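Long-range contacts in mandelate racemase/muconate lactonizing enzyme (PDB 2QDD), which is of unknown function but, as a magnesium-binding member of the enolase superfamily, probably acts on a carboxylate substrate: residues L13-K19 with H327-P332; A206-N211 with V232-N238. All blocks are in the same frame, centred on the assembly; numbering follows the deposited sequence.

Contact 1. Residues L13-K19 with H327-P332; sequences LDLPLAK and HLADDP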
loop_
_atom_site.group_PDB
_atom_site.type_symbol
_atom_site.label_atom_id
_atom_site.label_comp_id
_atom_site.label_asym_id
_atom_site.label_seq_id
_atom_site.Cartn_x
_atom_site.Cartn_y
_atom_site.Cartn_z
ATOM N N LEU A 13 12.077 12.974 -47.173
ATOM C CA LEU A 13 13.266 12.230 -47.546
ATOM C C LEU A 13 12.916 10.749 -47.567
ATOM O O LEU A 13 12.350 10.226 -46.608
ATOM C CB LEU A 13 14.399 12.500 -46.545
ATOM C CG LEU A 13 15.216 13.802 -46.627
ATOM C CD1 LEU A 13 14.482 15.018 -46.057
ATOM C CD2 LEU A 13 16.545 13.634 -45.921
ATOM N N ASP A 14 13.239 10.089 -48.674
ATOM C CA ASP A 14 13.097 8.646 -48.803
ATOM C C ASP A 14 14.452 8.007 -48.523
ATOM O O ASP A 14 15.387 8.145 -49.317
ATOM C CB ASP A 14 12.640 8.303 -50.226
ATOM C CG ASP A 14 11.837 7.020 -50.296
ATOM O OD1 ASP A 14 12.378 5.948 -49.948
ATOM O OD2 ASP A 14 10.661 7.085 -50.717
ATOM N N LEU A 15 14.568 7.322 -47.388
ATOM C CA LEU A 15 15.864 6.830 -46.928
ATOM C C LEU A 15 15.907 5.309 -46.906
ATOM O O LEU A 15 15.375 4.695 -45.981
ATOM C CB LEU A 15 16.195 7.358 -45.533
ATOM C CG LEU A 15 16.176 8.849 -45.223
ATOM C CD1 LEU A 15 16.185 8.989 -43.721
ATOM C CD2 LEU A 15 17.384 9.547 -45.837
ATOM N N PRO A 16 16.551 4.697 -47.916
ATOM C CA PRO A 16 16.647 3.239 -47.938
ATOM C C PRO A 16 17.532 2.723 -46.807
ATOM O O PRO A 16 18.534 3.355 -46.463
ATOM C CB PRO A 16 17.277 2.943 -49.303
ATOM C CG PRO A 16 18.013 4.187 -49.662
ATOM C CD PRO A 16 17.223 5.319 -49.073
ATOM N N LEU A 17 17.136 1.600 -46.223
ATOM C CA LEU A 17 17.953 0.920 -45.227
ATOM C C LEU A 17 19.015 0.054 -45.892
ATOM O O LEU A 17 18.798 -0.479 -46.985
ATOM C CB LEU A 17 17.076 0.067 -44.303
ATOM C CG LEU A 17 15.987 0.782 -43.494
ATOM C CD1 LEU A 17 14.996 -0.231 -42.959
ATOM C CD2 LEU A 17 16.572 1.608 -42.361
ATOM N N ALA A 18 20.157 -0.072 -45.222
ATOM C CA ALA A 18 21.213 -1.006 -45.609
ATOM C C ALA A 18 20.777 -2.472 -45.487
ATOM O O ALA A 18 21.091 -3.289 -46.354
ATOM C CB ALA A 18 22.470 -0.751 -44.781
ATOM N N LYS A 19 20.061 -2.794 -44.410
ATOM C CA LYS A 19 19.476 -4.126 -44.227
ATOM C C LYS A 19 17.943 -4.056 -44.180
ATOM O O LYS A 19 17.367 -3.783 -43.123
ATOM C CB LYS A 19 20.016 -4.802 -42.957
ATOM C CG LYS A 19 21.537 -4.853 -42.837
ATOM C CD LYS A 19 22.140 -6.005 -43.634
ATOM C CE LYS A 19 23.653 -6.067 -43.459
ATOM N NZ LYS A 19 24.352 -4.933 -44.127
ATOM N N HIS A 327 22.523 2.750 -40.144
ATOM C CA HIS A 327 21.688 1.704 -40.721
ATOM C C HIS A 327 21.083 2.104 -42.065
ATOM O O HIS A 327 20.397 1.305 -42.701
ATOM C CB HIS A 327 20.617 1.266 -39.718
ATOM C CG HIS A 327 21.182 0.599 -38.505
ATOM N ND1 HIS A 327 21.233 -0.772 -38.364
ATOM C CD2 HIS A 327 21.757 1.111 -37.390
ATOM C CE1 HIS A 327 21.801 -1.074 -37.210
ATOM N NE2 HIS A 327 22.133 0.051 -36.601
ATOM N N LEU A 328 21.358 3.336 -42.490
ATOM C CA LEU A 328 20.924 3.849 -43.790
ATOM C C LEU A 328 21.954 3.586 -44.889
ATOM O O LEU A 328 23.163 3.587 -44.633
ATOM C CB LEU A 328 20.658 5.356 -43.712
ATOM C CG LEU A 328 19.668 5.916 -42.690
ATOM C CD1 LEU A 328 19.714 7.441 -42.727
ATOM C CD2 LEU A 328 18.248 5.397 -42.927
ATOM N N ALA A 329 21.465 3.382 -46.112
ATOM C CA ALA A 329 22.320 3.247 -47.292
ATOM C C ALA A 329 22.609 4.585 -47.982
ATOM O O ALA A 329 23.591 4.710 -48.719
ATOM C CB ALA A 329 21.714 2.259 -48.272
ATOM N N ASP A 330 21.757 5.581 -47.738
ATOM C CA ASP A 330 21.954 6.930 -48.271
ATOM C C ASP A 330 22.382 7.930 -47.187
ATOM O O ASP A 330 22.152 7.702 -45.997
ATOM C CB ASP A 330 20.676 7.415 -48.963
ATOM C CG ASP A 330 20.951 8.116 -50.284
ATOM O OD1 ASP A 330 21.911 8.918 -50.360
ATOM O OD2 ASP A 330 20.197 7.867 -51.249
ATOM N N ASP A 331 23.005 9.029 -47.611
ATOM C CA ASP A 331 23.355 10.141 -46.723
ATOM C C ASP A 331 23.061 11.472 -47.426
ATOM O O ASP A 331 23.716 11.808 -48.417
ATOM C CB ASP A 331 24.836 10.057 -46.319
ATOM C CG ASP A 331 25.202 10.972 -45.143
ATOM O OD1 ASP A 331 24.396 11.834 -44.726
ATOM O OD2 ASP A 331 26.332 10.826 -44.635
ATOM N N PRO A 332 22.065 12.223 -46.921
ATOM C CA PRO A 332 21.718 13.565 -47.400
ATOM C C PRO A 332 22.530 14.715 -46.785
ATOM O O PRO A 332 22.427 15.855 -47.250
ATOM C CB PRO A 332 20.253 13.693 -46.996
ATOM C CG PRO A 332 20.167 12.910 -45.738
ATOM C CD PRO A 332 21.151 11.778 -45.851
HETATM O O HOH W 1 19.475 -1.195 -41.824
#
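The carbonyl oxygen of His327 is gripped twice: Ala18 N gives it a hydrogen bond of 2.9 Å, and a water donates to it at 2.8 Å (water O to His327 O) while accepting from Lys19 N. Leu17 CA adds a weaker CA-H...O approach to the same oxygen. Two residues on, Ala329 N donates to Pro16 O at 3.0 Å. These two backbone bonds flank Leu17 and Leu328, a non-hydrogen-bonded pair in a single antiparallel bridge. Beyond it the chains spread, and side chains take over. Leu328 turns CG anti to its own carbonyl carbon (chi1 -56°), which brings CD2 back to Leu15 CB at 3.9 Å while CD1 meets Leu15 CD1. Pro16 CD rests against Asp330 CB. At the far end Leu13 CD2 presses on Pro332 CG at 3.7 Å, the two side chains crossing at about a right angle. Strand 5-22 pairs through Leu13, Leu15 and Leu17 with strand 29-42 of the antiparallel sheet, and here it also meets the loop between helix 300-311 and strand 344-345, joining the N-terminal domain to the barrel domain.

Contact 2. Residues A206-N211 with V232-N238; sequences AVEVLN and VARRVAN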
loop_
_atom_site.group_PDB
_atom_site.type_symbol
_atom_site.label_atom_id
_atom_site.label_comp_id
_atom_site.label_asym_id
_atom_site.label_seq_id
_atom_site.Cartn_x
_atom_site.Cartn_y
_atom_site.Cartn_z
ATOM N N ALA A 206 8.625 -14.017 -20.023
ATOM C CA ALA A 206 9.684 -13.252 -19.345
ATOM C C ALA A 206 10.122 -13.866 -18.015
ATOM O O ALA A 206 11.316 -14.066 -17.788
ATOM C CB ALA A 206 9.256 -11.815 -19.144
ATOM N N VAL A 207 9.153 -14.179 -17.157
ATOM C CA VAL A 207 9.423 -14.817 -15.864
ATOM C C VAL A 207 10.123 -16.170 -16.047
ATOM O O VAL A 207 11.102 -16.457 -15.362
ATOM C CB VAL A 207 8.128 -14.927 -15.007
ATOM C CG1 VAL A 207 8.324 -15.829 -13.796
ATOM C CG2 VAL A 207 7.682 -13.542 -14.553
ATOM N N GLU A 208 9.652 -16.964 -17.008
ATOM C CA GLU A 208 10.226 -18.281 -17.289
ATOM C C GLU A 208 11.659 -18.253 -17.819
ATOM O O GLU A 208 12.509 -18.969 -17.296
ATOM C CB GLU A 208 9.324 -19.107 -18.216
ATOM C CG GLU A 208 9.883 -20.489 -18.560
ATOM C CD GLU A 208 9.173 -21.160 -19.726
ATOM O OE1 GLU A 208 8.382 -20.484 -20.424
ATOM O OE2 GLU A 208 9.413 -22.369 -19.949
ATOM N N VAL A 209 11.940 -17.442 -18.843
ATOM C CA VAL A 209 13.325 -17.337 -19.316
ATOM C C VAL A 209 14.309 -16.666 -18.354
ATOM O O VAL A 209 15.412 -17.169 -18.163
ATOM C CB VAL A 209 13.521 -16.966 -20.842
ATOM C CG1 VAL A 209 12.219 -16.905 -21.628
ATOM C CG2 VAL A 209 14.372 -15.724 -21.043
ATOM N N LEU A 210 13.898 -15.568 -17.719
ATOM C CA LEU A 210 14.800 -14.809 -16.844
ATOM C C LEU A 210 15.085 -15.502 -15.521
ATOM O O LEU A 210 16.138 -15.291 -14.936
ATOM C CB LEU A 210 14.313 -13.376 -16.618
ATOM C CG LEU A 210 14.280 -12.457 -17.842
ATOM C CD1 LEU A 210 13.757 -11.077 -17.481
ATOM C CD2 LEU A 210 15.656 -12.357 -18.473
ATOM N N ASN A 211 14.168 -16.351 -15.067
ATOM C CA ASN A 211 14.433 -17.201 -13.909
ATOM C C ASN A 211 15.060 -18.556 -14.242
ATOM O O ASN A 211 15.272 -19.376 -13.351
ATOM C CB ASN A 211 13.178 -17.360 -13.038
ATOM C CG ASN A 211 12.765 -16.053 -12.365
ATOM O OD1 ASN A 211 13.586 -15.167 -12.155
ATOM N ND2 ASN A 211 11.490 -15.939 -12.018
ATOM N N VAL A 232 6.959 -8.263 -14.078
ATOM C CA VAL A 232 8.171 -9.053 -14.343
ATOM C C VAL A 232 9.327 -8.685 -13.399
ATOM O O VAL A 232 9.976 -9.570 -12.837
ATOM C CB VAL A 232 8.613 -8.901 -15.823
ATOM C CG1 VAL A 232 9.949 -9.566 -16.086
ATOM C CG2 VAL A 232 7.552 -9.465 -16.748
ATOM N N ALA A 233 9.546 -7.381 -13.220
ATOM C CA ALA A 233 10.650 -6.848 -12.416
ATOM C C ALA A 233 10.625 -7.311 -10.964
ATOM O O ALA A 233 11.674 -7.576 -10.387
ATOM C CB ALA A 233 10.669 -5.323 -12.485
ATOM N N ARG A 234 9.421 -7.417 -10.392
ATOM C CA ARG A 234 9.206 -7.958 -9.047
ATOM C C ARG A 234 9.579 -9.437 -8.880
ATOM O O ARG A 234 9.764 -9.910 -7.758
ATOM C CB ARG A 234 7.756 -7.746 -8.620
ATOM C CG ARG A 234 7.456 -6.319 -8.197
ATOM C CD ARG A 234 6.128 -6.212 -7.451
ATOM N NE ARG A 234 4.977 -6.216 -8.356
ATOM C CZ ARG A 234 4.482 -5.142 -8.971
ATOM N NH1 ARG A 234 5.028 -3.941 -8.798
ATOM N NH2 ARG A 234 3.431 -5.271 -9.771
ATOM N N ARG A 235 9.690 -10.151 -9.996
ATOM C CA ARG A 235 9.745 -11.607 -10.002
ATOM C C ARG A 235 11.072 -12.160 -10.537
ATOM O O ARG A 235 11.308 -13.367 -10.479
ATOM C CB ARG A 235 8.573 -12.171 -10.812
ATOM C CG ARG A 235 7.186 -11.825 -10.258
ATOM C CD ARG A 235 6.180 -12.934 -10.552
ATOM N NE ARG A 235 6.431 -14.126 -9.744
ATOM C CZ ARG A 235 6.069 -15.364 -10.073
ATOM N NH1 ARG A 235 5.437 -15.614 -11.212
ATOM N NH2 ARG A 235 6.352 -16.362 -9.255
ATOM N N VAL A 236 11.922 -11.280 -11.077
ATOM C CA VAL A 236 13.209 -11.679 -11.679
ATOM C C VAL A 236 14.375 -10.878 -11.075
ATOM O O VAL A 236 14.153 -9.939 -10.307
ATOM C CB VAL A 236 13.199 -11.555 -13.248
ATOM C CG1 VAL A 236 11.992 -12.275 -13.854
ATOM C CG2 VAL A 236 13.215 -10.103 -13.695
ATOM N N ALA A 237 15.605 -11.243 -11.434
ATOM C CA ALA A 237 16.810 -10.710 -10.784
ATOM C C ALA A 237 17.655 -9.742 -11.637
ATOM O O ALA A 237 18.659 -9.210 -11.153
ATOM C CB ALA A 237 17.665 -11.854 -10.263
ATOM N N ASN A 238 17.243 -9.518 -12.888
ATOM C CA ASN A 238 17.967 -8.662 -13.845
ATOM C C ASN A 238 17.588 -7.192 -13.709
ATOM O O ASN A 238 16.442 -6.891 -13.363
ATOM C CB ASN A 238 17.625 -9.075 -15.281
ATOM C CG ASN A 238 18.186 -10.423 -15.650
ATOM O OD1 ASN A 238 17.690 -11.452 -15.201
ATOM N ND2 ASN A 238 19.218 -10.428 -16.490
HETATM O O HOH W 2 16.018 -13.907 -12.457
#
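The last turn of helix 203-210 lies beside the end of helix 226-233 and the loop that follows it, with Val207 and Val232, and likewise Asn211 and Val236, 6.1 Å apart between CA atoms. Ala206 CB sits against both methyls of Val232, at 3.8 Å from CG2. Leu210 faces Val236: its CB lies 3.8 Å from Val236 CG1, and its CD1 packs on CG2. Val207 CG1 lies over one face of the Arg235 guanidinium, whose NH2 bonds Val236 O of a second subunit. Asn211 carries the polar link. Its CG is anti to the carbonyl carbon (chi1 -67°), which swings the amide across to the 235-237 backbone; ND2 donates to Arg235 O at 3.0 Å, the acceptor lying nearly in the amide plane, and also bonds Ala237 O of that second subunit. Asn211 OD1 accepts from a water, 2.8 Å from the water O, which also donates to Leu210 O and accepts from Ala237 N. A leucine here would probably leave Arg235 O without this donor, the water without one acceptor and Ala237 of that subunit without its link. Such packing of successive helices, each leading into the next parallel strand, is typical of the beta/alpha barrel; here it is part of a subunit interface.

Overall arrangement
The two contacts illustrate how one chain can be tied together at very different ranges. Contact 1 joins segments 308 residues apart, strand 5-22 of the antiparallel N-terminal sheet and a late loop of the barrel domain; contact 2 spans only 21 residues and falls between those segments in sequence, linking consecutive barrel helices 203-210 and 226-233. Their centres are 37 Å apart and their nearest atoms about 23 Å, so they do not touch. Side chain to side chain, His327 of contact 1 is about 10 Å from Asp196, and Leu210 of contact 2 about 10 Å from Glu220, both magnesium-binding residues, though no ion is bound in this chain. Contact 2 lies on the barrel's outer layer, where other subunits join it.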